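Local coordinates for DNA mimic protein DMP12 (Neisseria meningitidis MC58, PDB 3W1O), which mimics DNA and, as a monomer, binds the dimeric histone-like protein HU, partly keeping it from DNA and more likely regulating than fully blocking it, at residues G52-V57 with F66-G71; V57-D62 with K84-N89; E78-V83 with K113-H118. One frame throughout, in Å; residues are numbered along the deposited sequence.

How the contacts relate
Contact 3 (78-83 with 113-118) is the buried one, a mainly aliphatic touch between a helix and a strand, its centre about 7 Å from the centre of the chain's fold. Contact 1 (52-57 with 66-71) is partly buried: an indole meets a proline in the loop leading to strand 72-75. Contact 2 (57-62 with 84-89) lies at the surface, where a lysine pairs with a glutamate and packs its methylenes on an isoleucine. Helix 53-61 serves contacts 1 and 2, which share Val57; helix 77-88 serves contacts 2 and 3. Ile60 of contact 2 packs on Ala82 and Val83 of contact 3, and Val57 reaches Phe117, so apolar packing continues from one contact to the next while charge stays outside.

Contact 1 (G52-V57 with F66-G71)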
ATOM      1  N   GLY A  52      -6.885  -6.556  12.403  1.00 25.89           N
ATOM      2  CA  GLY A  52      -6.798  -7.587  11.378  1.00 25.27           C
ATOM      3  C   GLY A  52      -6.579  -7.108   9.944  1.00 23.45           C
ATOM      4  O   GLY A  52      -6.678  -7.908   9.016  1.00 22.06           O
ATOM      5  N   LEU A  53      -6.219  -5.832   9.763  1.00 22.97           N
ATOM      6  CA  LEU A  53      -5.966  -5.294   8.441  1.00 21.60           C
ATOM      7  C   LEU A  53      -4.792  -6.009   7.708  1.00 22.29           C
ATOM      8  O   LEU A  53      -4.895  -6.358   6.525  1.00 23.37           O
ATOM      9  CB  LEU A  53      -5.747  -3.776   8.491  1.00 21.81           C
ATOM     10  CG  LEU A  53      -5.326  -3.105   7.146  1.00 22.40           C
ATOM     11  CD1 LEU A  53      -6.418  -3.342   6.009  1.00 24.97           C
ATOM     12  CD2 LEU A  53      -5.106  -1.614   7.297  1.00 22.66           C
ATOM     13  N   TRP A  54      -3.667  -6.215   8.394  1.00 22.41           N
ATOM     14  CA  TRP A  54      -2.512  -6.737   7.706  1.00 22.23           C
ATOM     15  C   TRP A  54      -2.740  -8.204   7.442  1.00 23.42           C
ATOM     16  O   TRP A  54      -2.362  -8.723   6.379  1.00 23.77           O
ATOM     17  CB  TRP A  54      -1.212  -6.488   8.489  1.00 21.52           C
ATOM     18  CG  TRP A  54      -1.101  -5.060   8.947  1.00 21.70           C
ATOM     19  CD1 TRP A  54      -0.909  -4.638  10.222  1.00 21.42           C
ATOM     20  CD2 TRP A  54      -1.241  -3.876   8.146  1.00 23.00           C
ATOM     21  NE1 TRP A  54      -0.904  -3.266  10.287  1.00 21.00           N
ATOM     22  CE2 TRP A  54      -1.096  -2.765   9.023  1.00 22.52           C
ATOM     23  CE3 TRP A  54      -1.446  -3.643   6.772  1.00 22.83           C
ATOM     24  CZ2 TRP A  54      -1.153  -1.457   8.583  1.00 23.35           C
ATOM     25  CZ3 TRP A  54      -1.500  -2.316   6.333  1.00 24.15           C
ATOM     26  CH2 TRP A  54      -1.360  -1.253   7.233  1.00 21.83           C
ATOM     27  N   ARG A  55      -3.414  -8.871   8.372  1.00 24.19           N
ATOM     28  CA  ARG A  55      -3.821 -10.264   8.110  1.00 26.41           C
ATOM     29  C   ARG A  55      -4.695 -10.394   6.845  1.00 25.71           C
ATOM     30  O   ARG A  55      -4.577 -11.344   6.072  1.00 25.05           O
ATOM     31  CB  ARG A  55      -4.562 -10.811   9.352  1.00 26.99           C
ATOM     32  CG  ARG A  55      -3.584 -11.082  10.497  1.00 29.95           C
ATOM     33  CD  ARG A  55      -4.301 -11.651  11.718  1.00 38.37           C
ATOM     34  NE  ARG A  55      -4.445 -10.650  12.773  1.00 38.73           N
ATOM     35  CZ  ARG A  55      -5.619 -10.214  13.198  1.00 42.56           C
ATOM     36  NH1 ARG A  55      -6.717 -10.710  12.654  1.00 45.31           N
ATOM     37  NH2 ARG A  55      -5.710  -9.292  14.167  1.00 44.94           N
ATOM     38  N   LEU A  56      -5.569  -9.432   6.610  1.00 26.78           N
ATOM     39  CA  LEU A  56      -6.382  -9.433   5.414  1.00 28.80           C
ATOM     40  C   LEU A  56      -5.522  -9.329   4.189  1.00 28.86           C
ATOM     41  O   LEU A  56      -5.775 -10.042   3.210  1.00 30.28           O
ATOM     42  CB  LEU A  56      -7.363  -8.255   5.440  1.00 29.79           C
ATOM     43  CG  LEU A  56      -8.833  -8.303   5.061  1.00 33.67           C
ATOM     44  CD1 LEU A  56      -9.584  -9.595   5.492  1.00 35.03           C
ATOM     45  CD2 LEU A  56      -9.458  -7.099   5.728  1.00 34.31           C
ATOM     46  N   VAL A  57      -4.536  -8.420   4.217  1.00 28.41           N
ATOM     47  CA  VAL A  57      -3.593  -8.263   3.128  1.00 27.87           C
ATOM     48  C   VAL A  57      -2.805  -9.559   2.931  1.00 28.34           C
ATOM     49  O   VAL A  57      -2.654 -10.042   1.801  1.00 27.89           O
ATOM     50  CB  VAL A  57      -2.627  -7.086   3.345  1.00 28.90           C
ATOM     51  CG1 VAL A  57      -1.650  -7.024   2.200  1.00 28.81           C
ATOM     52  CG2 VAL A  57      -3.403  -5.771   3.415  1.00 26.10           C
ATOM     53  N   PHE A  66       2.345 -11.289  10.515  1.00 31.00           N
ATOM     54  CA  PHE A  66       2.400 -10.630  11.827  1.00 30.63           C
ATOM     55  C   PHE A  66       2.558  -9.128  11.724  1.00 28.31           C
ATOM     56  O   PHE A  66       3.063  -8.484  12.644  1.00 27.08           O
ATOM     57  CB  PHE A  66       3.504 -11.223  12.682  1.00 32.06           C
ATOM     58  CG  PHE A  66       3.283 -12.687  12.997  1.00 38.20           C
ATOM     59  CD1 PHE A  66       2.216 -13.086  13.806  1.00 40.55           C
ATOM     60  CD2 PHE A  66       4.119 -13.664  12.442  1.00 42.30           C
ATOM     61  CE1 PHE A  66       1.989 -14.454  14.071  1.00 43.62           C
ATOM     62  CE2 PHE A  66       3.917 -15.021  12.708  1.00 44.38           C
ATOM     63  CZ  PHE A  66       2.847 -15.413  13.511  1.00 45.84           C
ATOM     64  N   GLY A  67       2.118  -8.584  10.600  1.00 26.42           N
ATOM     65  CA  GLY A  67       2.233  -7.171  10.360  1.00 24.38           C
ATOM     66  C   GLY A  67       3.490  -6.817   9.601  1.00 23.32           C
ATOM     67  O   GLY A  67       4.322  -7.660   9.322  1.00 23.07           O
ATOM     68  N   PRO A  68       3.619  -5.548   9.244  1.00 23.43           N
ATOM     69  CA  PRO A  68       4.725  -5.076   8.453  1.00 24.42           C
ATOM     70  C   PRO A  68       6.028  -5.091   9.253  1.00 24.49           C
ATOM     71  O   PRO A  68       6.039  -5.144  10.504  1.00 25.21           O
ATOM     72  CB  PRO A  68       4.301  -3.644   8.053  1.00 24.99           C
ATOM     73  CG  PRO A  68       3.296  -3.265   9.075  1.00 25.41           C
ATOM     74  CD  PRO A  68       2.630  -4.502   9.544  1.00 23.77           C
ATOM     75  N   SER A  69       7.127  -5.146   8.518  1.00 24.22           N
ATOM     76  CA  SER A  69       8.450  -5.076   9.079  1.00 24.65           C
ATOM     77  C   SER A  69       9.323  -4.402   8.023  1.00 24.87           C
ATOM     78  O   SER A  69       8.845  -4.119   6.927  1.00 23.63           O
ATOM     79  CB  SER A  69       8.971  -6.492   9.395  1.00 24.11           C
ATOM     80  OG  SER A  69       9.021  -7.288   8.230  1.00 25.51           O
ATOM     81  N   GLU A  70      10.607  -4.181   8.313  1.00 24.05           N
ATOM     82  CA  GLU A  70      11.486  -3.567   7.342  1.00 24.86           C
ATOM     83  C   GLU A  70      11.585  -4.469   6.100  1.00 24.81           C
ATOM     84  O   GLU A  70      11.749  -5.697   6.218  1.00 24.79           O
ATOM     85  CB  GLU A  70      12.873  -3.401   7.934  1.00 26.78           C
ATOM     86  CG  GLU A  70      13.835  -2.685   7.020  1.00 30.96           C
ATOM     87  CD  GLU A  70      15.084  -2.246   7.778  1.00 39.67           C
ATOM     88  OE1 GLU A  70      15.588  -3.059   8.590  1.00 41.21           O
ATOM     89  OE2 GLU A  70      15.515  -1.082   7.599  1.00 42.89           O
ATOM     90  N   GLY A  71      11.482  -3.865   4.926  1.00 23.86           N
ATOM     91  CA  GLY A  71      11.587  -4.627   3.678  1.00 23.00           C
ATOM     92  C   GLY A  71      10.892  -3.949   2.518  1.00 21.79           C
ATOM     93  O   GLY A  71      10.470  -2.798   2.628  1.00 21.05           O
TER
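Trp54, in the first turn of helix 53-61, lays one face of its indole against the ring of Pro68. The touching atom is Pro68 CD, which sits 3.7 Å from the centroid of the five-membered ring and only 15° off its normal, a CH-pi contact over the pyrrole half. Within that ring the nearest atom to Pro68 CD is Trp54 CD1, at 3.6 Å. The indole gets there because CG stands anti to the carbonyl carbon (chi1 -49°), beside the backbone N, while chi2 of 125° turns the pyrrole half toward the loop. Pro68 crosses the indole at about a right angle, with CD as the atom presented to it. Gly67 adds its CA at 4.0 Å from Trp54 CB, approaching the indole obliquely. On the opposite face, toward the rim, lies Leu53 CG, so the indole is covered from both sides. Its N-H is used too: NE1 bonds to the carbonyl O of Ile45, which helps set the rotation of the ring. Ile45 belongs to helix 42-51 and also touches Pro68, and Trp64 meets the indole edge-to-face; the contact thus ties the start of helix 53-61 and the preceding helix to the loop entering strand 72-75.

Contact 2 (V57-D62 with K84-N89); sequences VSEITD and KEKLQN
Glu59 and Lys86 form the polar half of this contact between helix 53-61 and helix 77-88. Lys86 NZ donates to Glu59 OE1 in a salt bridge modelled at 2.4 Å, so short that the exact length is doubtful. The two side chains cross at about a right angle. Glu59 runs extended beyond CG, whereas Lys86 bends at chi2 (-83°) and then straightens through its last two torsions, carrying the ammonium over to the carboxylate. The apolar half is made by the lysine's methylenes. Ile60 CD1 comes to 3.7 Å from Lys86 CE, and Ile60 CG1 lies 3.9 Å from Lys86 CG, so the isoleucine's longer branch meets the aliphatic part of the lysine at a slant. That branch reaches across because CG1 stands anti to the carbonyl carbon (chi1 -56°). Ile60 also touches Ser79, Ala82 and Val83, one to two turns earlier on the helix that carries Lys86. Lys86 therefore does two jobs: its methylenes extend the apolar seam between the helices, and its charged end is paired with an acid at the surface. Such a pairing would probably offset part of the local negative charge contributed by Glu59.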
ATOM      1  N   VAL A  57      -4.536  -8.420   4.217  1.00 28.41           N
ATOM      2  CA  VAL A  57      -3.593  -8.263   3.128  1.00 27.87           C
ATOM      3  C   VAL A  57      -2.805  -9.559   2.931  1.00 28.34           C
ATOM      4  O   VAL A  57      -2.654 -10.042   1.801  1.00 27.89           O
ATOM      5  CB  VAL A  57      -2.627  -7.086   3.345  1.00 28.90           C
ATOM      6  CG1 VAL A  57      -1.650  -7.024   2.200  1.00 28.81           C
ATOM      7  CG2 VAL A  57      -3.403  -5.771   3.415  1.00 26.10           C
ATOM      8  N   SER A  58      -2.395 -10.165   4.039  1.00 28.21           N
ATOM      9  CA  SER A  58      -1.562 -11.364   4.003  1.00 27.95           C
ATOM     10  C   SER A  58      -2.286 -12.548   3.350  1.00 28.84           C
ATOM     11  O   SER A  58      -1.641 -13.485   2.853  1.00 29.91           O
ATOM     12  CB  SER A  58      -1.192 -11.736   5.426  1.00 27.59           C
ATOM     13  OG  SER A  58      -2.265 -12.532   5.979  1.00 29.44           O
ATOM     14  N   GLU A  59      -3.614 -12.528   3.360  1.00 29.86           N
ATOM     15  CA  GLU A  59      -4.401 -13.592   2.705  1.00 29.81           C
ATOM     16  C   GLU A  59      -4.126 -13.674   1.214  1.00 29.85           C
ATOM     17  O   GLU A  59      -4.245 -14.745   0.647  1.00 29.57           O
ATOM     18  CB  GLU A  59      -5.888 -13.380   2.924  1.00 30.64           C
ATOM     19  CG  GLU A  59      -6.342 -13.705   4.332  1.00 33.69           C
ATOM     20  CD  GLU A  59      -7.858 -13.555   4.524  1.00 38.14           C
ATOM     21  OE1 GLU A  59      -8.646 -13.630   3.538  1.00 41.60           O
ATOM     22  OE2 GLU A  59      -8.254 -13.365   5.688  1.00 41.51           O
ATOM     23  N   ILE A  60      -3.768 -12.545   0.586  1.00 27.43           N
ATOM     24  CA  ILE A  60      -3.388 -12.502  -0.800  1.00 27.74           C
ATOM     25  C   ILE A  60      -1.876 -12.584  -0.972  1.00 27.54           C
ATOM     26  O   ILE A  60      -1.402 -13.294  -1.830  1.00 28.83           O
ATOM     27  CB  ILE A  60      -3.900 -11.168  -1.531  1.00 26.96           C
ATOM     28  CG1 ILE A  60      -5.414 -10.973  -1.417  1.00 29.22           C
ATOM     29  CG2 ILE A  60      -3.427 -11.120  -3.017  1.00 27.79           C
ATOM     30  CD1 ILE A  60      -6.312 -12.293  -1.714  1.00 30.42           C
ATOM     31  N   THR A  61      -1.097 -11.846  -0.173  1.00 26.73           N
ATOM     32  CA  THR A  61       0.328 -11.700  -0.486  1.00 27.34           C
ATOM     33  C   THR A  61       1.175 -12.750   0.200  1.00 27.48           C
ATOM     34  O   THR A  61       2.333 -12.985  -0.157  1.00 28.47           O
ATOM     35  CB  THR A  61       0.842 -10.380   0.012  1.00 26.25           C
ATOM     36  OG1 THR A  61       0.628 -10.335   1.433  1.00 25.29           O
ATOM     37  CG2 THR A  61       0.114  -9.240  -0.643  1.00 27.65           C
ATOM     38  N   ASP A  62       0.609 -13.338   1.227  1.00 27.34           N
ATOM     39  CA  ASP A  62       1.306 -14.279   2.106  1.00 29.25           C
ATOM     40  C   ASP A  62       2.477 -13.680   2.825  1.00 28.33           C
ATOM     41  O   ASP A  62       3.397 -14.387   3.224  1.00 29.70           O
ATOM     42  CB  ASP A  62       1.728 -15.549   1.374  1.00 31.01           C
ATOM     43  CG  ASP A  62       0.848 -16.666   1.741  1.00 38.84           C
ATOM     44  OD1 ASP A  62      -0.142 -16.887   0.987  1.00 44.02           O
ATOM     45  OD2 ASP A  62       1.090 -17.227   2.855  1.00 45.42           O
ATOM     46  N   LYS A  84      -7.538  -5.328  -3.170  1.00 23.87           N
ATOM     47  CA  LYS A  84      -8.566  -4.300  -3.231  1.00 24.86           C
ATOM     48  C   LYS A  84      -9.946  -4.865  -2.891  1.00 26.56           C
ATOM     49  O   LYS A  84     -10.717  -4.250  -2.146  1.00 24.76           O
ATOM     50  CB  LYS A  84      -8.591  -3.619  -4.578  1.00 23.27           C
ATOM     51  CG  LYS A  84      -9.671  -2.572  -4.661  1.00 25.27           C
ATOM     52  CD  LYS A  84      -9.460  -1.687  -5.830  1.00 28.47           C
ATOM     53  CE  LYS A  84      -9.643  -2.437  -7.141  1.00 33.70           C
ATOM     54  NZ  LYS A  84     -11.068  -2.811  -7.340  1.00 35.56           N
ATOM     55  N   GLU A  85     -10.256  -6.041  -3.462  1.00 28.35           N
ATOM     56  CA  GLU A  85     -11.508  -6.727  -3.159  1.00 31.34           C
ATOM     57  C   GLU A  85     -11.613  -7.034  -1.672  1.00 30.71           C
ATOM     58  O   GLU A  85     -12.670  -6.767  -1.096  1.00 32.25           O
ATOM     59  CB  GLU A  85     -11.650  -8.023  -3.967  1.00 31.66           C
ATOM     60  CG  GLU A  85     -13.107  -8.451  -4.202  1.00 40.42           C
ATOM     61  CD  GLU A  85     -13.901  -7.398  -4.996  1.00 47.79           C
ATOM     62  OE1 GLU A  85     -13.374  -6.906  -6.030  1.00 53.70           O
ATOM     63  OE2 GLU A  85     -15.039  -7.046  -4.586  1.00 51.27           O
ATOM     64  N   LYS A  86     -10.558  -7.605  -1.076  1.00 29.81           N
ATOM     65  CA  LYS A  86     -10.527  -7.965   0.361  1.00 30.02           C
ATOM     66  C   LYS A  86     -10.856  -6.713   1.195  1.00 28.33           C
ATOM     67  O   LYS A  86     -11.659  -6.741   2.143  1.00 27.34           O
ATOM     68  CB  LYS A  86      -9.157  -8.481   0.809  1.00 29.72           C
ATOM     69  CG  LYS A  86      -8.728  -9.855   0.348  1.00 34.20           C
ATOM     70  CD  LYS A  86      -9.309 -10.941   1.222  1.00 39.98           C
ATOM     71  CE  LYS A  86      -9.206 -12.288   0.519  1.00 42.17           C
ATOM     72  NZ  LYS A  86      -9.788 -13.329   1.422  1.00 47.48           N
ATOM     73  N   LEU A  87     -10.211  -5.609   0.848  1.00 26.09           N
ATOM     74  CA  LEU A  87     -10.438  -4.397   1.645  1.00 25.34           C
ATOM     75  C   LEU A  87     -11.837  -3.802   1.472  1.00 26.42           C
ATOM     76  O   LEU A  87     -12.422  -3.321   2.439  1.00 26.92           O
ATOM     77  CB  LEU A  87      -9.384  -3.341   1.340  1.00 24.10           C
ATOM     78  CG  LEU A  87      -7.929  -3.726   1.614  1.00 24.48           C
ATOM     79  CD1 LEU A  87      -6.992  -2.546   1.382  1.00 24.83           C
ATOM     80  CD2 LEU A  87      -7.771  -4.183   3.005  1.00 27.02           C
ATOM     81  N   GLN A  88     -12.318  -3.764   0.232  1.00 26.74           N
ATOM     82  CA  GLN A  88     -13.655  -3.217  -0.075  1.00 28.56           C
ATOM     83  C   GLN A  88     -14.755  -4.010   0.622  1.00 29.61           C
ATOM     84  O   GLN A  88     -15.774  -3.453   0.990  1.00 29.30           O
ATOM     85  CB  GLN A  88     -13.893  -3.222  -1.587  1.00 27.73           C
ATOM     86  CG  GLN A  88     -13.233  -2.041  -2.248  1.00 28.49           C
ATOM     87  CD  GLN A  88     -13.287  -2.113  -3.749  1.00 34.10           C
ATOM     88  OE1 GLN A  88     -13.424  -3.198  -4.328  1.00 35.43           O
ATOM     89  NE2 GLN A  88     -13.173  -0.973  -4.391  1.00 33.26           N
ATOM     90  N   ASN A  89     -14.514  -5.306   0.825  1.00 30.67           N
ATOM     91  CA  ASN A  89     -15.482  -6.179   1.488  1.00 32.38           C
ATOM     92  C   ASN A  89     -15.298  -6.324   2.986  1.00 31.74           C
ATOM     93  O   ASN A  89     -16.068  -7.056   3.614  1.00 32.21           O
ATOM     94  CB  ASN A  89     -15.530  -7.578   0.814  1.00 32.89           C
ATOM     95  CG  ASN A  89     -16.066  -7.518  -0.602  1.00 37.90           C
ATOM     96  OD1 ASN A  89     -15.581  -8.222  -1.484  1.00 43.20           O
ATOM     97  ND2 ASN A  89     -17.061  -6.670  -0.834  1.00 42.18           N
TER

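Contact 3 (E78-V83 with K113-H118)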
ATOM      1  N   GLU A  78      -2.723  -8.581 -10.619  1.00 26.73           N
ATOM      2  CA  GLU A  78      -3.558  -9.650 -10.060  1.00 27.45           C
ATOM      3  C   GLU A  78      -3.751  -9.494  -8.551  1.00 26.96           C
ATOM      4  O   GLU A  78      -4.867  -9.567  -8.042  1.00 25.60           O
ATOM      5  CB  GLU A  78      -2.941 -11.038 -10.306  1.00 28.30           C
ATOM      6  CG  GLU A  78      -3.917 -12.176  -9.993  1.00 32.82           C
ATOM      7  CD  GLU A  78      -3.305 -13.579 -10.150  1.00 40.42           C
ATOM      8  OE1 GLU A  78      -2.219 -13.707 -10.763  1.00 41.08           O
ATOM      9  OE2 GLU A  78      -3.917 -14.553  -9.655  1.00 41.42           O
ATOM     10  N   SER A  79      -2.635  -9.308  -7.844  1.00 25.58           N
ATOM     11  CA  SER A  79      -2.683  -9.181  -6.401  1.00 25.66           C
ATOM     12  C   SER A  79      -3.314  -7.836  -5.979  1.00 23.78           C
ATOM     13  O   SER A  79      -4.020  -7.787  -4.956  1.00 24.53           O
ATOM     14  CB  SER A  79      -1.274  -9.310  -5.827  1.00 25.65           C
ATOM     15  OG  SER A  79      -0.797 -10.654  -5.981  1.00 27.42           O
ATOM     16  N   ILE A  80      -3.057  -6.787  -6.745  1.00 22.17           N
ATOM     17  CA  ILE A  80      -3.669  -5.454  -6.474  1.00 23.14           C
ATOM     18  C   ILE A  80      -5.197  -5.573  -6.434  1.00 24.05           C
ATOM     19  O   ILE A  80      -5.857  -5.092  -5.499  1.00 23.47           O
ATOM     20  CB  ILE A  80      -3.223  -4.364  -7.477  1.00 23.42           C
ATOM     21  CG1 ILE A  80      -1.738  -4.015  -7.273  1.00 20.96           C
ATOM     22  CG2 ILE A  80      -4.035  -3.039  -7.318  1.00 22.33           C
ATOM     23  CD1 ILE A  80      -1.115  -3.255  -8.457  1.00 22.38           C
ATOM     24  N   LEU A  81      -5.751  -6.231  -7.455  1.00 24.35           N
ATOM     25  CA  LEU A  81      -7.188  -6.406  -7.536  1.00 25.90           C
ATOM     26  C   LEU A  81      -7.683  -7.268  -6.408  1.00 25.28           C
ATOM     27  O   LEU A  81      -8.710  -6.975  -5.834  1.00 26.13           O
ATOM     28  CB  LEU A  81      -7.586  -7.040  -8.876  1.00 26.28           C
ATOM     29  CG  LEU A  81      -7.486  -6.070 -10.038  1.00 27.70           C
ATOM     30  CD1 LEU A  81      -7.478  -6.817 -11.380  1.00 31.75           C
ATOM     31  CD2 LEU A  81      -8.629  -5.050  -9.960  1.00 28.90           C
ATOM     32  N   ALA A  82      -6.971  -8.354  -6.111  1.00 24.82           N
ATOM     33  CA  ALA A  82      -7.368  -9.278  -5.032  1.00 24.59           C
ATOM     34  C   ALA A  82      -7.345  -8.575  -3.649  1.00 24.29           C
ATOM     35  O   ALA A  82      -8.239  -8.780  -2.840  1.00 24.23           O
ATOM     36  CB  ALA A  82      -6.457 -10.480  -5.007  1.00 24.35           C
ATOM     37  N   VAL A  83      -6.312  -7.780  -3.383  1.00 23.74           N
ATOM     38  CA  VAL A  83      -6.241  -7.065  -2.095  1.00 24.38           C
ATOM     39  C   VAL A  83      -7.337  -6.021  -2.051  1.00 24.06           C
ATOM     40  O   VAL A  83      -8.025  -5.856  -1.012  1.00 24.71           O
ATOM     41  CB  VAL A  83      -4.846  -6.408  -1.875  1.00 24.92           C
ATOM     42  CG1 VAL A  83      -4.856  -5.493  -0.614  1.00 26.93           C
ATOM     43  CG2 VAL A  83      -3.807  -7.529  -1.654  1.00 24.43           C
ATOM     44  N   LYS A 113       0.352   0.605 -12.893  1.00 25.97           N
ATOM     45  CA  LYS A 113       1.564   0.836 -12.069  1.00 25.74           C
ATOM     46  C   LYS A 113       1.722  -0.369 -11.132  1.00 25.40           C
ATOM     47  O   LYS A 113       0.747  -1.024 -10.720  1.00 26.35           O
ATOM     48  CB  LYS A 113       1.428   2.137 -11.231  1.00 25.87           C
ATOM     49  CG  LYS A 113       1.174   3.469 -11.985  1.00 25.77           C
ATOM     50  CD  LYS A 113       2.362   3.876 -12.866  1.00 27.38           C
ATOM     51  CE  LYS A 113       2.215   5.271 -13.424  1.00 32.85           C
ATOM     52  NZ  LYS A 113       3.554   5.882 -13.779  1.00 34.98           N
ATOM     53  N   THR A 114       2.964  -0.678 -10.760  1.00 25.20           N
ATOM     54  CA  THR A 114       3.185  -1.641  -9.682  1.00 24.71           C
ATOM     55  C   THR A 114       2.989  -0.893  -8.377  1.00 21.05           C
ATOM     56  O   THR A 114       3.237   0.284  -8.298  1.00 22.66           O
ATOM     57  CB  THR A 114       4.584  -2.309  -9.794  1.00 26.90           C
ATOM     58  OG1 THR A 114       4.461  -3.357 -10.767  1.00 29.59           O
ATOM     59  CG2 THR A 114       5.044  -2.943  -8.496  1.00 26.06           C
ATOM     60  N   VAL A 115       2.439  -1.579  -7.416  1.00 19.86           N
ATOM     61  CA  VAL A 115       2.286  -1.018  -6.063  1.00 20.01           C
ATOM     62  C   VAL A 115       3.446  -1.483  -5.208  1.00 18.60           C
ATOM     63  O   VAL A 115       3.774  -2.664  -5.211  1.00 22.24           O
ATOM     64  CB  VAL A 115       0.940  -1.429  -5.487  1.00 18.80           C
ATOM     65  CG1 VAL A 115       0.860  -1.149  -3.997  1.00 19.74           C
ATOM     66  CG2 VAL A 115      -0.160  -0.619  -6.192  1.00 17.66           C
ATOM     67  N   ILE A 116       4.078  -0.570  -4.482  1.00 18.57           N
ATOM     68  CA  ILE A 116       5.182  -0.938  -3.581  1.00 18.52           C
ATOM     69  C   ILE A 116       4.774  -0.795  -2.127  1.00 18.55           C
ATOM     70  O   ILE A 116       4.091   0.183  -1.761  1.00 16.13           O
ATOM     71  CB  ILE A 116       6.345   0.011  -3.852  1.00 20.08           C
ATOM     72  CG1 ILE A 116       6.827  -0.245  -5.305  1.00 24.36           C
ATOM     73  CG2 ILE A 116       7.468  -0.180  -2.827  1.00 19.93           C
ATOM     74  CD1 ILE A 116       7.751   0.781  -5.787  1.00 29.20           C
ATOM     75  N   PHE A 117       5.158  -1.773  -1.310  1.00 17.87           N
ATOM     76  CA  PHE A 117       5.110  -1.557   0.126  1.00 19.70           C
ATOM     77  C   PHE A 117       6.563  -1.390   0.549  1.00 18.97           C
ATOM     78  O   PHE A 117       7.375  -2.266   0.277  1.00 20.53           O
ATOM     79  CB  PHE A 117       4.522  -2.761   0.889  1.00 19.30           C
ATOM     80  CG  PHE A 117       3.102  -3.148   0.530  1.00 22.72           C
ATOM     81  CD1 PHE A 117       2.294  -2.366  -0.295  1.00 29.32           C
ATOM     82  CD2 PHE A 117       2.560  -4.290   1.069  1.00 28.74           C
ATOM     83  CE1 PHE A 117       0.962  -2.775  -0.614  1.00 31.27           C
ATOM     84  CE2 PHE A 117       1.227  -4.693   0.758  1.00 33.06           C
ATOM     85  CZ  PHE A 117       0.455  -3.923  -0.080  1.00 28.30           C
ATOM     86  N   HIS A 118       6.884  -0.306   1.230  1.00 18.87           N
ATOM     87  CA  HIS A 118       8.297  -0.080   1.654  1.00 19.47           C
ATOM     88  C   HIS A 118       8.360   0.311   3.129  1.00 20.29           C
ATOM     89  O   HIS A 118       7.598   1.160   3.556  1.00 19.68           O
ATOM     90  CB  HIS A 118       8.961   0.994   0.814  1.00 18.54           C
ATOM     91  CG  HIS A 118      10.302   1.414   1.356  1.00 21.51           C
ATOM     92  ND1 HIS A 118      11.454   0.681   1.134  1.00 22.28           N
ATOM     93  CD2 HIS A 118      10.652   2.424   2.201  1.00 24.58           C
ATOM     94  CE1 HIS A 118      12.467   1.254   1.775  1.00 25.21           C
ATOM     95  NE2 HIS A 118      12.009   2.310   2.431  1.00 23.12           N
TER
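Helix 77-88 packs here against strand 115-118, an inner strand of the four-stranded antiparallel sheet, and Ile80 and Val115 make the join. Both point their CB atoms toward the opposing segment. The closest touch is methyl to methyl, Ile80 CD1 to Val115 CG2 at 3.6 Å, and Ile80 CG1 backs it up at 3.9 Å from the same Val115 CG2. Ile80 reaches out with its longer branch: CG1 stands anti to the carbonyl carbon and chi2 is near straight (164°), which drives CD1 forward. Val115 turns CG1 anti to its backbone N (chi1 167°), leaving CG2 beside that N to take the isoleucine methyl. The two side chains cross at an oblique angle. Ile80 CD1 also rests 3.7 Å from Lys113 O, just ahead of the strand, so the isoleucine tip touches both a side chain and a backbone carbonyl. Around the pair, Leu105 and Ile109 of helix 96-111 cover Ile80, Ala108 of that helix touches Val115, Ile75 of the neighbouring strand 72-75 closes on Ile80, and helix 21-30 packs on Ile116 of strand 115-118. This aliphatic layer, with helices packed on an antiparallel sheet, is typical of the core of an alpha+beta fold.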